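Local coordinates for coat protein (Sulfolobus turreted icosahedral virus, PDB 2BBD) that forms the main protein shell of an archaeal virus that infects Sulfolobus, with a structure that points to a common ancestry with eukaryotic and bacterial viruses, at residues Leu205-Gln214 with Asp274-Leu285. Sequence-based numbering, arbitrary orientation.
Sequences LQPGQIYKRQ and DFRKYFNGDLDL
In the second jelly roll of a double jelly-roll capsid protein, the outer strand 270-284 pairs antiparallel with strand 210-219, and Y211 with L283 forms a hydrogen-bonded pair. Y211 N reaches L283 O at 2.7 Å, and L283 N returns to Y211 O. The pairing runs on into the turn before strand 210-219: L285 N binds Q209 O, while G208 N meets L285 O at 2.8 Å from well above the carbonyl plane. Glycine suits position 208, where phi is 97° and a CB would press against P207 O.

Between strand and turn the Y211 ring has mixed neighbours. CD1 of L205 sits over the centre of one face, and Q209 OE1, bonded to S311, lies off-centre over the other. L285, its CG beside the backbone N (chi1 -58°), brings CD1 to 3.8 Å from Y211 CE2. The phenol OH donates to a lone pair of Q206 O at 2.6 Å, fixing ring to turn. F275 CE2 lies 3.6 Å from Y211 CB, and its CZ packs on Q214 CB.

On the I210 face, the opposite charges of R213 and D274 form a salt bridge, NE to OD2 3.1 Å, guanidinium and carboxylate planes 69° apart; Y261 holds D274 OD1. K212 and R213 both face V310 in a classic beta bulge. K212 O accepts from F275 N and from a water that also donates to D282 OD1, whose OD2 bonds Y312 OH, and accepts from R276 N at 2.7 Å.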
ATOM      1  N   LEU A 205       2.287 -14.307   9.402  1.00 30.53           N
ATOM      2  CA  LEU A 205       2.107 -14.015   7.985  1.00 32.62           C
ATOM      3  C   LEU A 205       1.323 -15.197   7.433  1.00 33.01           C
ATOM      4  O   LEU A 205       1.691 -16.347   7.664  1.00 33.82           O
ATOM      5  CB  LEU A 205       3.447 -13.932   7.252  1.00 31.27           C
ATOM      6  CG  LEU A 205       4.559 -13.033   7.790  1.00 33.24           C
ATOM      7  CD1 LEU A 205       5.517 -12.731   6.650  1.00 31.03           C
ATOM      8  CD2 LEU A 205       3.990 -11.751   8.367  1.00 34.04           C
ATOM      9  N   GLN A 206       0.239 -14.931   6.719  1.00 34.25           N
ATOM     10  CA  GLN A 206      -0.539 -16.028   6.166  1.00 34.54           C
ATOM     11  C   GLN A 206       0.149 -16.616   4.953  1.00 33.02           C
ATOM     12  O   GLN A 206       0.807 -15.912   4.193  1.00 32.33           O
ATOM     13  CB  GLN A 206      -1.932 -15.558   5.775  1.00 37.05           C
ATOM     14  CG  GLN A 206      -1.932 -14.444   4.765  1.00 42.85           C
ATOM     15  CD  GLN A 206      -3.335 -13.997   4.419  1.00 47.01           C
ATOM     16  OE1 GLN A 206      -4.072 -14.698   3.719  1.00 46.98           O
ATOM     17  NE2 GLN A 206      -3.722 -12.829   4.923  1.00 50.79           N
ATOM     18  N   PRO A 207       0.022 -17.932   4.765  1.00 32.38           N
ATOM     19  CA  PRO A 207       0.646 -18.580   3.615  1.00 32.79           C
ATOM     20  C   PRO A 207      -0.265 -18.375   2.401  1.00 31.97           C
ATOM     21  O   PRO A 207      -1.339 -17.792   2.525  1.00 31.22           O
ATOM     22  CB  PRO A 207       0.715 -20.036   4.050  1.00 32.83           C
ATOM     23  CG  PRO A 207      -0.568 -20.193   4.806  1.00 32.79           C
ATOM     24  CD  PRO A 207      -0.617 -18.924   5.649  1.00 31.72           C
ATOM     25  N   GLY A 208       0.165 -18.849   1.238  1.00 30.97           N
ATOM     26  CA  GLY A 208      -0.643 -18.705   0.041  1.00 32.30           C
ATOM     27  C   GLY A 208      -0.240 -17.518  -0.816  1.00 33.24           C
ATOM     28  O   GLY A 208      -0.915 -17.180  -1.791  1.00 34.45           O
ATOM     29  N   GLN A 209       0.859 -16.873  -0.449  1.00 32.75           N
ATOM     30  CA  GLN A 209       1.340 -15.728  -1.208  1.00 31.53           C
ATOM     31  C   GLN A 209       2.851 -15.604  -1.059  1.00 31.59           C
ATOM     32  O   GLN A 209       3.459 -16.244  -0.201  1.00 31.85           O
ATOM     33  CB  GLN A 209       0.657 -14.438  -0.726  1.00 29.73           C
ATOM     34  CG  GLN A 209       0.918 -14.101   0.736  1.00 27.63           C
ATOM     35  CD  GLN A 209       0.114 -12.899   1.232  1.00 31.16           C
ATOM     36  OE1 GLN A 209       0.615 -11.775   1.270  1.00 30.68           O
ATOM     37  NE2 GLN A 209      -1.143 -13.138   1.607  1.00 29.51           N
ATOM     38  N   ILE A 210       3.445 -14.779  -1.911  1.00 31.59           N
ATOM     39  CA  ILE A 210       4.875 -14.538  -1.896  1.00 30.13           C
ATOM     40  C   ILE A 210       5.064 -13.105  -1.397  1.00 31.80           C
ATOM     41  O   ILE A 210       4.566 -12.162  -2.015  1.00 31.30           O
ATOM     42  CB  ILE A 210       5.451 -14.707  -3.319  1.00 30.27           C
ATOM     43  CG1 ILE A 210       5.177 -16.139  -3.806  1.00 29.44           C
ATOM     44  CG2 ILE A 210       6.944 -14.425  -3.328  1.00 29.17           C
ATOM     45  CD1 ILE A 210       5.393 -16.355  -5.284  1.00 27.44           C
ATOM     46  N   TYR A 211       5.763 -12.957  -0.268  1.00 31.70           N
ATOM     47  CA  TYR A 211       6.008 -11.649   0.351  1.00 30.40           C
ATOM     48  C   TYR A 211       7.240 -10.942  -0.189  1.00 32.23           C
ATOM     49  O   TYR A 211       8.352 -11.469  -0.142  1.00 31.61           O
ATOM     50  CB  TYR A 211       6.141 -11.810   1.868  1.00 28.29           C
ATOM     51  CG  TYR A 211       4.855 -12.214   2.547  1.00 27.81           C
ATOM     52  CD1 TYR A 211       4.078 -11.280   3.231  1.00 27.46           C
ATOM     53  CD2 TYR A 211       4.393 -13.531   2.480  1.00 29.22           C
ATOM     54  CE1 TYR A 211       2.874 -11.644   3.830  1.00 25.49           C
ATOM     55  CE2 TYR A 211       3.191 -13.904   3.078  1.00 24.85           C
ATOM     56  CZ  TYR A 211       2.439 -12.955   3.745  1.00 27.41           C
ATOM     57  OH  TYR A 211       1.238 -13.319   4.310  1.00 30.67           O
ATOM     58  N   LYS A 212       7.039  -9.739  -0.706  1.00 32.49           N
ATOM     59  CA  LYS A 212       8.148  -8.973  -1.240  1.00 33.87           C
ATOM     60  C   LYS A 212       8.630  -7.991  -0.172  1.00 33.17           C
ATOM     61  O   LYS A 212       9.803  -7.984   0.191  1.00 33.63           O
ATOM     62  CB  LYS A 212       7.718  -8.231  -2.509  1.00 33.72           C
ATOM     63  CG  LYS A 212       8.816  -7.387  -3.120  1.00 37.83           C
ATOM     64  CD  LYS A 212       8.354  -6.724  -4.415  1.00 42.73           C
ATOM     65  CE  LYS A 212       9.422  -5.795  -4.962  1.00 46.04           C
ATOM     66  NZ  LYS A 212       8.925  -4.974  -6.108  1.00 49.32           N
ATOM     67  N   ARG A 213       7.730  -7.159   0.335  1.00 31.19           N
ATOM     68  CA  ARG A 213       8.122  -6.216   1.370  1.00 30.82           C
ATOM     69  C   ARG A 213       6.970  -5.890   2.303  1.00 29.96           C
ATOM     70  O   ARG A 213       5.795  -5.993   1.932  1.00 28.25           O
ATOM     71  CB  ARG A 213       8.684  -4.934   0.753  1.00 31.22           C
ATOM     72  CG  ARG A 213       7.691  -4.125  -0.041  1.00 33.12           C
ATOM     73  CD  ARG A 213       8.396  -2.994  -0.747  1.00 33.57           C
ATOM     74  NE  ARG A 213       9.501  -3.506  -1.550  1.00 38.46           N
ATOM     75  CZ  ARG A 213       9.967  -2.915  -2.645  1.00 43.51           C
ATOM     76  NH1 ARG A 213       9.423  -1.783  -3.075  1.00 44.25           N
ATOM     77  NH2 ARG A 213      10.971  -3.464  -3.319  1.00 46.70           N
ATOM     78  N   GLN A 214       7.319  -5.513   3.527  1.00 28.26           N
ATOM     79  CA  GLN A 214       6.328  -5.188   4.531  1.00 25.93           C
ATOM     80  C   GLN A 214       6.530  -3.793   5.085  1.00 25.35           C
ATOM     81  O   GLN A 214       7.622  -3.454   5.561  1.00 25.87           O
ATOM     82  CB  GLN A 214       6.408  -6.195   5.670  1.00 24.92           C
ATOM     83  CG  GLN A 214       5.370  -6.001   6.757  1.00 25.11           C
ATOM     84  CD  GLN A 214       5.689  -6.805   7.994  1.00 25.45           C
ATOM     85  OE1 GLN A 214       4.853  -6.957   8.891  1.00 27.91           O
ATOM     86  NE2 GLN A 214       6.913  -7.321   8.058  1.00 24.85           N
ATOM     87  N   ASP A 274      12.333  -5.262   3.508  1.00 34.13           N
ATOM     88  CA  ASP A 274      12.469  -5.886   2.200  1.00 34.76           C
ATOM     89  C   ASP A 274      12.991  -7.287   2.472  1.00 34.74           C
ATOM     90  O   ASP A 274      14.172  -7.480   2.758  1.00 34.35           O
ATOM     91  CB  ASP A 274      13.446  -5.109   1.317  1.00 37.38           C
ATOM     92  CG  ASP A 274      12.886  -3.772   0.866  1.00 36.64           C
ATOM     93  OD1 ASP A 274      13.084  -2.764   1.568  1.00 38.74           O
ATOM     94  OD2 ASP A 274      12.228  -3.737  -0.190  1.00 40.40           O
ATOM     95  N   PHE A 275      12.090  -8.260   2.392  1.00 34.56           N
ATOM     96  CA  PHE A 275      12.420  -9.650   2.661  1.00 35.50           C
ATOM     97  C   PHE A 275      13.620 -10.230   1.916  1.00 37.35           C
ATOM     98  O   PHE A 275      14.396 -10.979   2.507  1.00 37.28           O
ATOM     99  CB  PHE A 275      11.176 -10.512   2.442  1.00 34.26           C
ATOM    100  CG  PHE A 275      10.039 -10.167   3.371  1.00 35.06           C
ATOM    101  CD1 PHE A 275      10.140 -10.416   4.737  1.00 34.65           C
ATOM    102  CD2 PHE A 275       8.881  -9.555   2.885  1.00 36.02           C
ATOM    103  CE1 PHE A 275       9.104 -10.061   5.616  1.00 35.03           C
ATOM    104  CE2 PHE A 275       7.843  -9.195   3.746  1.00 33.48           C
ATOM    105  CZ  PHE A 275       7.956  -9.450   5.120  1.00 34.58           C
ATOM    106  N   ARG A 276      13.799  -9.882   0.644  1.00 38.10           N
ATOM    107  CA  ARG A 276      14.928 -10.415  -0.115  1.00 40.45           C
ATOM    108  C   ARG A 276      16.264 -10.054   0.527  1.00 40.29           C
ATOM    109  O   ARG A 276      17.287 -10.668   0.229  1.00 40.36           O
ATOM    110  CB  ARG A 276      14.915  -9.911  -1.558  1.00 42.23           C
ATOM    111  CG  ARG A 276      15.126  -8.423  -1.684  1.00 45.98           C
ATOM    112  CD  ARG A 276      15.399  -8.023  -3.127  1.00 49.79           C
ATOM    113  NE  ARG A 276      15.450  -6.570  -3.283  1.00 54.23           N
ATOM    114  CZ  ARG A 276      16.207  -5.756  -2.548  1.00 55.89           C
ATOM    115  NH1 ARG A 276      16.994  -6.238  -1.591  1.00 56.09           N
ATOM    116  NH2 ARG A 276      16.173  -4.447  -2.768  1.00 57.33           N
ATOM    117  N   LYS A 277      16.254  -9.053   1.398  1.00 40.47           N
ATOM    118  CA  LYS A 277      17.471  -8.632   2.080  1.00 41.04           C
ATOM    119  C   LYS A 277      17.790  -9.561   3.249  1.00 40.95           C
ATOM    120  O   LYS A 277      18.848  -9.450   3.867  1.00 40.40           O
ATOM    121  CB  LYS A 277      17.329  -7.200   2.610  1.00 42.60           C
ATOM    122  CG  LYS A 277      17.327  -6.111   1.552  1.00 42.39           C
ATOM    123  CD  LYS A 277      17.209  -4.752   2.217  1.00 42.11           C
ATOM    124  CE  LYS A 277      17.112  -3.615   1.213  1.00 44.25           C
ATOM    125  NZ  LYS A 277      18.351  -3.436   0.408  1.00 45.78           N
ATOM    126  N   TYR A 278      16.869 -10.467   3.556  1.00 41.31           N
ATOM    127  CA  TYR A 278      17.063 -11.396   4.662  1.00 42.42           C
ATOM    128  C   TYR A 278      16.830 -12.843   4.247  1.00 42.38           C
ATOM    129  O   TYR A 278      17.075 -13.770   5.014  1.00 44.28           O
ATOM    130  CB  TYR A 278      16.140 -11.033   5.826  1.00 41.29           C
ATOM    131  CG  TYR A 278      16.367  -9.644   6.363  1.00 42.36           C
ATOM    132  CD1 TYR A 278      15.784  -8.531   5.757  1.00 41.74           C
ATOM    133  CD2 TYR A 278      17.185  -9.437   7.473  1.00 41.19           C
ATOM    134  CE1 TYR A 278      16.012  -7.244   6.247  1.00 41.39           C
ATOM    135  CE2 TYR A 278      17.421  -8.159   7.967  1.00 40.59           C
ATOM    136  CZ  TYR A 278      16.834  -7.070   7.352  1.00 40.85           C
ATOM    137  OH  TYR A 278      17.089  -5.812   7.831  1.00 39.83           O
ATOM    138  N   PHE A 279      16.338 -13.028   3.031  1.00 42.74           N
ATOM    139  CA  PHE A 279      16.099 -14.356   2.483  1.00 41.41           C
ATOM    140  C   PHE A 279      16.715 -14.318   1.096  1.00 42.14           C
ATOM    141  O   PHE A 279      17.044 -13.243   0.601  1.00 42.21           O
ATOM    142  CB  PHE A 279      14.601 -14.648   2.352  1.00 40.01           C
ATOM    143  CG  PHE A 279      13.900 -14.874   3.659  1.00 40.45           C
ATOM    144  CD1 PHE A 279      13.445 -13.802   4.417  1.00 37.52           C
ATOM    145  CD2 PHE A 279      13.681 -16.170   4.126  1.00 39.59           C
ATOM    146  CE1 PHE A 279      12.778 -14.013   5.619  1.00 38.12           C
ATOM    147  CE2 PHE A 279      13.016 -16.398   5.330  1.00 38.45           C
ATOM    148  CZ  PHE A 279      12.562 -15.317   6.078  1.00 40.24           C
ATOM    149  N   ASN A 280      16.891 -15.473   0.467  1.00 43.67           N
ATOM    150  CA  ASN A 280      17.449 -15.474  -0.877  1.00 45.27           C
ATOM    151  C   ASN A 280      16.252 -15.294  -1.801  1.00 44.05           C
ATOM    152  O   ASN A 280      15.594 -16.261  -2.185  1.00 44.70           O
ATOM    153  CB  ASN A 280      18.177 -16.786  -1.164  1.00 47.94           C
ATOM    154  CG  ASN A 280      18.867 -16.776  -2.513  1.00 51.59           C
ATOM    155  OD1 ASN A 280      18.249 -17.061  -3.541  1.00 53.69           O
ATOM    156  ND2 ASN A 280      20.153 -16.427  -2.521  1.00 52.49           N
ATOM    157  N   GLY A 281      15.971 -14.038  -2.138  1.00 42.78           N
ATOM    158  CA  GLY A 281      14.824 -13.731  -2.976  1.00 40.63           C
ATOM    159  C   GLY A 281      13.674 -13.362  -2.057  1.00 38.33           C
ATOM    160  O   GLY A 281      13.887 -13.162  -0.862  1.00 39.07           O
ATOM    161  N   ASP A 282      12.458 -13.282  -2.591  1.00 37.52           N
ATOM    162  CA  ASP A 282      11.306 -12.932  -1.771  1.00 35.81           C
ATOM    163  C   ASP A 282      10.893 -14.117  -0.921  1.00 36.58           C
ATOM    164  O   ASP A 282      11.252 -15.257  -1.209  1.00 37.20           O
ATOM    165  CB  ASP A 282      10.119 -12.509  -2.641  1.00 36.29           C
ATOM    166  CG  ASP A 282      10.436 -11.331  -3.530  1.00 34.08           C
ATOM    167  OD1 ASP A 282      11.083 -10.373  -3.054  1.00 34.03           O
ATOM    168  OD2 ASP A 282      10.025 -11.359  -4.706  1.00 36.83           O
ATOM    169  N   LEU A 283      10.124 -13.840   0.123  1.00 35.86           N
ATOM    170  CA  LEU A 283       9.653 -14.875   1.026  1.00 35.15           C
ATOM    171  C   LEU A 283       8.445 -15.581   0.416  1.00 35.16           C
ATOM    172  O   LEU A 283       7.323 -15.069   0.459  1.00 33.66           O
ATOM    173  CB  LEU A 283       9.272 -14.250   2.369  1.00 34.22           C
ATOM    174  CG  LEU A 283       8.878 -15.221   3.475  1.00 34.80           C
ATOM    175  CD1 LEU A 283      10.032 -16.188   3.725  1.00 35.11           C
ATOM    176  CD2 LEU A 283       8.541 -14.446   4.741  1.00 34.02           C
ATOM    177  N   ASP A 284       8.676 -16.764  -0.141  1.00 35.46           N
ATOM    178  CA  ASP A 284       7.613 -17.531  -0.781  1.00 35.64           C
ATOM    179  C   ASP A 284       6.903 -18.480   0.171  1.00 36.08           C
ATOM    180  O   ASP A 284       7.430 -19.530   0.533  1.00 38.76           O
ATOM    181  CB  ASP A 284       8.188 -18.313  -1.965  1.00 37.54           C
ATOM    182  CG  ASP A 284       7.161 -19.210  -2.638  1.00 37.81           C
ATOM    183  OD1 ASP A 284       5.980 -19.200  -2.231  1.00 40.42           O
ATOM    184  OD2 ASP A 284       7.538 -19.930  -3.586  1.00 39.52           O
ATOM    185  N   LEU A 285       5.689 -18.115   0.560  1.00 35.00           N
ATOM    186  CA  LEU A 285       4.915 -18.943   1.465  1.00 34.70           C
ATOM    187  C   LEU A 285       3.707 -19.559   0.766  1.00 34.91           C
ATOM    188  O   LEU A 285       2.730 -19.928   1.421  1.00 32.89           O
ATOM    189  CB  LEU A 285       4.451 -18.112   2.661  1.00 34.70           C
ATOM    190  CG  LEU A 285       5.540 -17.433   3.498  1.00 35.29           C
ATOM    191  CD1 LEU A 285       4.891 -16.844   4.742  1.00 35.95           C
ATOM    192  CD2 LEU A 285       6.631 -18.431   3.901  1.00 33.26           C
TER
HETATM  193  O   HOH W   1      11.882  -8.922  -0.988  1.00 42.92           O